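Local coordinates for 3-oxoacyl-[acyl-carrier-protein] synthase 3 (Micrococcus luteus NCTC 2665, PDB 4EWP) that probably catalyses the condensation of acetyl-CoA with malonyl-ACP that initiates fatty acid synthesis, working as a homodimer of the thiolase-like superfamily, at residues A97-V105 / P113-A121. Residues are numbered along the deposited sequence; the frame is centred on the assembly and turned at random.
Sequences ATPSAAALV and PAPAYDVSA
The carboxylate of Asp118 reaches from its strand to the first turn of helix 101-108 and takes two backbone N-H groups at once. Ala101 N gives OD2 a nearly straight bond of 2.8 Å, approaching from the syn side but 23° out of the carboxylate plane; Ala102 N gives a more bent bond to the syn lone pair of OD1. With CG anti to its own carbonyl carbon (chi1 -65°), Asp118 sets OD2 at Ala101 N and OD1 at Ala102 N, and its negative charge lies at the helix N-terminus, where the dipole would probably stabilise it. An asparagine in its place would probably leave one of the two amides without an acceptor and weaken the charge–dipole attraction.

Ser100, the N-cap residue, has OG between its backbone N and carbonyl carbon, from where it accepts from Ala103 N at 3.3 Å. OG also donates to a water that in turn donates to Ala116 O, 2.6 Å away, while Ser100 CB rests against Asp118 CG at 3.4 Å.

Small side chains let the axes of segments 101-105 and 116-120 approach to 6.1 Å. Ala102 CB fits beside Tyr117 O and meets Ala116 CB at 3.9 Å; alanine's lone methyl suits so short a distance.

Helix 101-108 and strand 116-120 belong to the beta-alpha-beta unit begun by strand 86-90, whose Val89 touches both Ala102 and Asp118. Tyr117 points away from the helix, and its OH is hydrogen-bonded to OE1 of Gln132 of the same chain, on helix 125-138; Asp118 and Ser120 carry the sheet antiparallel into the second subunit.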
ATOM      1  N   ALA A  97      -1.874  -4.098 -10.783  1.00 26.77           N
ATOM      2  CA  ALA A  97      -0.882  -3.158 -10.289  1.00 22.62           C
ATOM      3  C   ALA A  97      -1.593  -1.868  -9.841  1.00 22.37           C
ATOM      4  O   ALA A  97      -1.285  -1.309  -8.787  1.00 20.72           O
ATOM      5  CB  ALA A  97       0.156  -2.879 -11.357  1.00 18.78           C
ATOM      6  N   THR A  98      -2.578  -1.433 -10.619  1.00 19.01           N
ATOM      7  CA  THR A  98      -3.293  -0.190 -10.343  1.00 16.96           C
ATOM      8  C   THR A  98      -4.584  -0.191 -11.153  1.00 17.40           C
ATOM      9  O   THR A  98      -4.672  -0.861 -12.179  1.00 22.59           O
ATOM     10  CB  THR A  98      -2.439   1.032 -10.763  1.00 20.17           C
ATOM     11  OG1 THR A  98      -2.972   2.231 -10.178  1.00 17.95           O
ATOM     12  CG2 THR A  98      -2.402   1.155 -12.292  1.00 14.75           C
ATOM     13  N   PRO A  99      -5.613   0.521 -10.684  1.00 18.94           N
ATOM     14  CA  PRO A  99      -5.693   1.220  -9.394  1.00 17.79           C
ATOM     15  C   PRO A  99      -5.942   0.257  -8.235  1.00 20.70           C
ATOM     16  O   PRO A  99      -6.017  -0.948  -8.439  1.00 22.89           O
ATOM     17  CB  PRO A  99      -6.898   2.156  -9.563  1.00 20.91           C
ATOM     18  CG  PRO A  99      -7.521   1.838 -10.933  1.00 19.62           C
ATOM     19  CD  PRO A  99      -6.862   0.611 -11.467  1.00 15.33           C
ATOM     20  N   SER A 100      -6.085   0.787  -7.027  1.00 14.24           N
ATOM     21  CA  SER A 100      -6.190  -0.049  -5.848  1.00 15.15           C
ATOM     22  C   SER A 100      -7.563  -0.718  -5.724  1.00 19.46           C
ATOM     23  O   SER A 100      -8.531  -0.338  -6.376  1.00 20.31           O
ATOM     24  CB  SER A 100      -5.949   0.793  -4.608  1.00 15.31           C
ATOM     25  OG  SER A 100      -6.989   1.747  -4.478  1.00 19.72           O
ATOM     26  N   ALA A 101      -7.629  -1.715  -4.856  1.00 17.44           N
ATOM     27  CA  ALA A 101      -8.871  -2.383  -4.526  1.00 16.67           C
ATOM     28  C   ALA A 101      -9.695  -1.456  -3.636  1.00 16.01           C
ATOM     29  O   ALA A 101     -10.928  -1.419  -3.704  1.00 13.88           O
ATOM     30  CB  ALA A 101      -8.556  -3.664  -3.791  1.00 14.46           C
ATOM     31  N   ALA A 102      -8.983  -0.710  -2.797  1.00 13.65           N
ATOM     32  CA  ALA A 102      -9.595   0.173  -1.827  1.00 15.86           C
ATOM     33  C   ALA A 102     -10.559   1.134  -2.498  1.00 16.93           C
ATOM     34  O   ALA A 102     -11.614   1.475  -1.941  1.00 15.59           O
ATOM     35  CB  ALA A 102      -8.511   0.946  -1.054  1.00 10.75           C
ATOM     36  N   ALA A 103     -10.188   1.589  -3.689  1.00 16.81           N
ATOM     37  CA  ALA A 103     -10.990   2.589  -4.388  1.00 18.98           C
ATOM     38  C   ALA A 103     -12.306   1.978  -4.831  1.00 18.19           C
ATOM     39  O   ALA A 103     -13.345   2.637  -4.772  1.00 19.25           O
ATOM     40  CB  ALA A 103     -10.215   3.184  -5.585  1.00 18.59           C
ATOM     41  N   LEU A 104     -12.267   0.713  -5.256  1.00 13.42           N
ATOM     42  CA  LEU A 104     -13.506  -0.023  -5.550  1.00 23.16           C
ATOM     43  C   LEU A 104     -14.339  -0.229  -4.289  1.00 25.72           C
ATOM     44  O   LEU A 104     -15.552  -0.017  -4.299  1.00 31.37           O
ATOM     45  CB  LEU A 104     -13.216  -1.399  -6.172  1.00 22.95           C
ATOM     46  CG  LEU A 104     -12.828  -1.479  -7.646  1.00 27.14           C
ATOM     47  CD1 LEU A 104     -12.408  -2.898  -8.000  1.00 24.19           C
ATOM     48  CD2 LEU A 104     -13.981  -1.024  -8.542  1.00 25.55           C
ATOM     49  N   VAL A 105     -13.687  -0.654  -3.207  1.00 21.45           N
ATOM     50  CA  VAL A 105     -14.392  -0.903  -1.959  1.00 20.74           C
ATOM     51  C   VAL A 105     -15.096   0.368  -1.488  1.00 22.53           C
ATOM     52  O   VAL A 105     -16.292   0.346  -1.164  1.00 22.35           O
ATOM     53  CB  VAL A 105     -13.440  -1.440  -0.859  1.00 19.85           C
ATOM     54  CG1 VAL A 105     -14.166  -1.590   0.500  1.00 16.86           C
ATOM     55  CG2 VAL A 105     -12.810  -2.769  -1.292  1.00 16.51           C
ATOM     56  N   PRO A 113     -16.623  10.515  -1.077  1.00 23.49           N
ATOM     57  CA  PRO A 113     -15.299  10.533  -1.706  1.00 19.30           C
ATOM     58  C   PRO A 113     -14.125  10.308  -0.749  1.00 21.34           C
ATOM     59  O   PRO A 113     -13.033  10.835  -1.018  1.00 24.22           O
ATOM     60  CB  PRO A 113     -15.227  11.963  -2.262  1.00 18.34           C
ATOM     61  CG  PRO A 113     -15.886  12.766  -1.170  1.00 21.81           C
ATOM     62  CD  PRO A 113     -16.996  11.860  -0.593  1.00 25.32           C
ATOM     63  N   ALA A 114     -14.305   9.522   0.311  1.00 17.54           N
ATOM     64  CA  ALA A 114     -13.185   9.228   1.216  1.00 15.82           C
ATOM     65  C   ALA A 114     -11.926   8.738   0.486  1.00 15.77           C
ATOM     66  O   ALA A 114     -12.015   7.982  -0.491  1.00 15.67           O
ATOM     67  CB  ALA A 114     -13.596   8.241   2.286  1.00 13.24           C
ATOM     68  N   PRO A 115     -10.746   9.187   0.949  1.00 17.24           N
ATOM     69  CA  PRO A 115      -9.470   8.677   0.424  1.00 15.53           C
ATOM     70  C   PRO A 115      -9.407   7.162   0.658  1.00 20.37           C
ATOM     71  O   PRO A 115      -9.923   6.651   1.653  1.00 20.40           O
ATOM     72  CB  PRO A 115      -8.416   9.398   1.282  1.00 15.12           C
ATOM     73  CG  PRO A 115      -9.167   9.792   2.552  1.00 18.96           C
ATOM     74  CD  PRO A 115     -10.559  10.114   2.081  1.00 20.00           C
ATOM     75  N   ALA A 116      -8.776   6.453  -0.260  1.00 18.79           N
ATOM     76  CA  ALA A 116      -8.817   5.009  -0.274  1.00 14.25           C
ATOM     77  C   ALA A 116      -7.508   4.539  -0.861  1.00 17.67           C
ATOM     78  O   ALA A 116      -7.138   4.977  -1.955  1.00 16.91           O
ATOM     79  CB  ALA A 116      -9.976   4.546  -1.149  1.00 12.95           C
ATOM     80  N   TYR A 117      -6.800   3.661  -0.151  1.00 18.37           N
ATOM     81  CA  TYR A 117      -5.555   3.095  -0.687  1.00 13.77           C
ATOM     82  C   TYR A 117      -5.314   1.681  -0.186  1.00 17.99           C
ATOM     83  O   TYR A 117      -5.819   1.305   0.874  1.00 16.40           O
ATOM     84  CB  TYR A 117      -4.353   3.980  -0.336  1.00 13.11           C
ATOM     85  CG  TYR A 117      -4.055   4.160   1.155  1.00 15.53           C
ATOM     86  CD1 TYR A 117      -3.073   3.410   1.793  1.00 11.75           C
ATOM     87  CD2 TYR A 117      -4.728   5.115   1.906  1.00 13.57           C
ATOM     88  CE1 TYR A 117      -2.791   3.601   3.151  1.00 15.11           C
ATOM     89  CE2 TYR A 117      -4.450   5.310   3.244  1.00 13.00           C
ATOM     90  CZ  TYR A 117      -3.486   4.564   3.858  1.00 14.30           C
ATOM     91  OH  TYR A 117      -3.226   4.780   5.186  1.00 15.81           O
ATOM     92  N   ASP A 118      -4.541   0.905  -0.944  1.00 15.40           N
ATOM     93  CA  ASP A 118      -4.124  -0.428  -0.512  1.00 16.38           C
ATOM     94  C   ASP A 118      -2.751  -0.307   0.127  1.00 20.25           C
ATOM     95  O   ASP A 118      -1.977   0.591  -0.219  1.00 17.90           O
ATOM     96  CB  ASP A 118      -3.999  -1.401  -1.692  1.00 13.42           C
ATOM     97  CG  ASP A 118      -5.329  -1.693  -2.378  1.00 21.14           C
ATOM     98  OD1 ASP A 118      -6.400  -1.233  -1.899  1.00 22.66           O
ATOM     99  OD2 ASP A 118      -5.295  -2.399  -3.414  1.00 22.02           O
ATOM    100  N   VAL A 119      -2.462  -1.223   1.048  1.00 15.77           N
ATOM    101  CA  VAL A 119      -1.197  -1.283   1.762  1.00 17.25           C
ATOM    102  C   VAL A 119      -0.564  -2.654   1.529  1.00 19.63           C
ATOM    103  O   VAL A 119      -1.269  -3.658   1.422  1.00 18.55           O
ATOM    104  CB  VAL A 119      -1.426  -1.094   3.276  1.00 21.52           C
ATOM    105  CG1 VAL A 119      -0.334  -1.757   4.079  1.00 17.75           C
ATOM    106  CG2 VAL A 119      -1.529   0.376   3.617  1.00 22.78           C
ATOM    107  N   SER A 120       0.757  -2.695   1.412  1.00 18.47           N
ATOM    108  CA  SER A 120       1.458  -3.961   1.260  1.00 19.98           C
ATOM    109  C   SER A 120       2.340  -4.215   2.475  1.00 18.21           C
ATOM    110  O   SER A 120       3.439  -3.644   2.595  1.00 19.99           O
ATOM    111  CB  SER A 120       2.318  -3.980  -0.005  1.00 23.41           C
ATOM    112  OG  SER A 120       2.943  -5.247  -0.182  1.00 24.78           O
ATOM    113  N   ALA A 121       1.853  -5.083   3.360  1.00 15.85           N
ATOM    114  CA  ALA A 121       2.584  -5.466   4.558  1.00 15.00           C
ATOM    115  C   ALA A 121       2.248  -6.902   4.937  1.00 16.86           C
ATOM    116  O   ALA A 121       2.254  -7.291   6.129  1.00 13.95           O
ATOM    117  CB  ALA A 121       2.283  -4.509   5.687  1.00 12.25           C
TER
HETATM  118  O   HOH W   1      -5.681   4.226  -4.010  1.00 12.71           O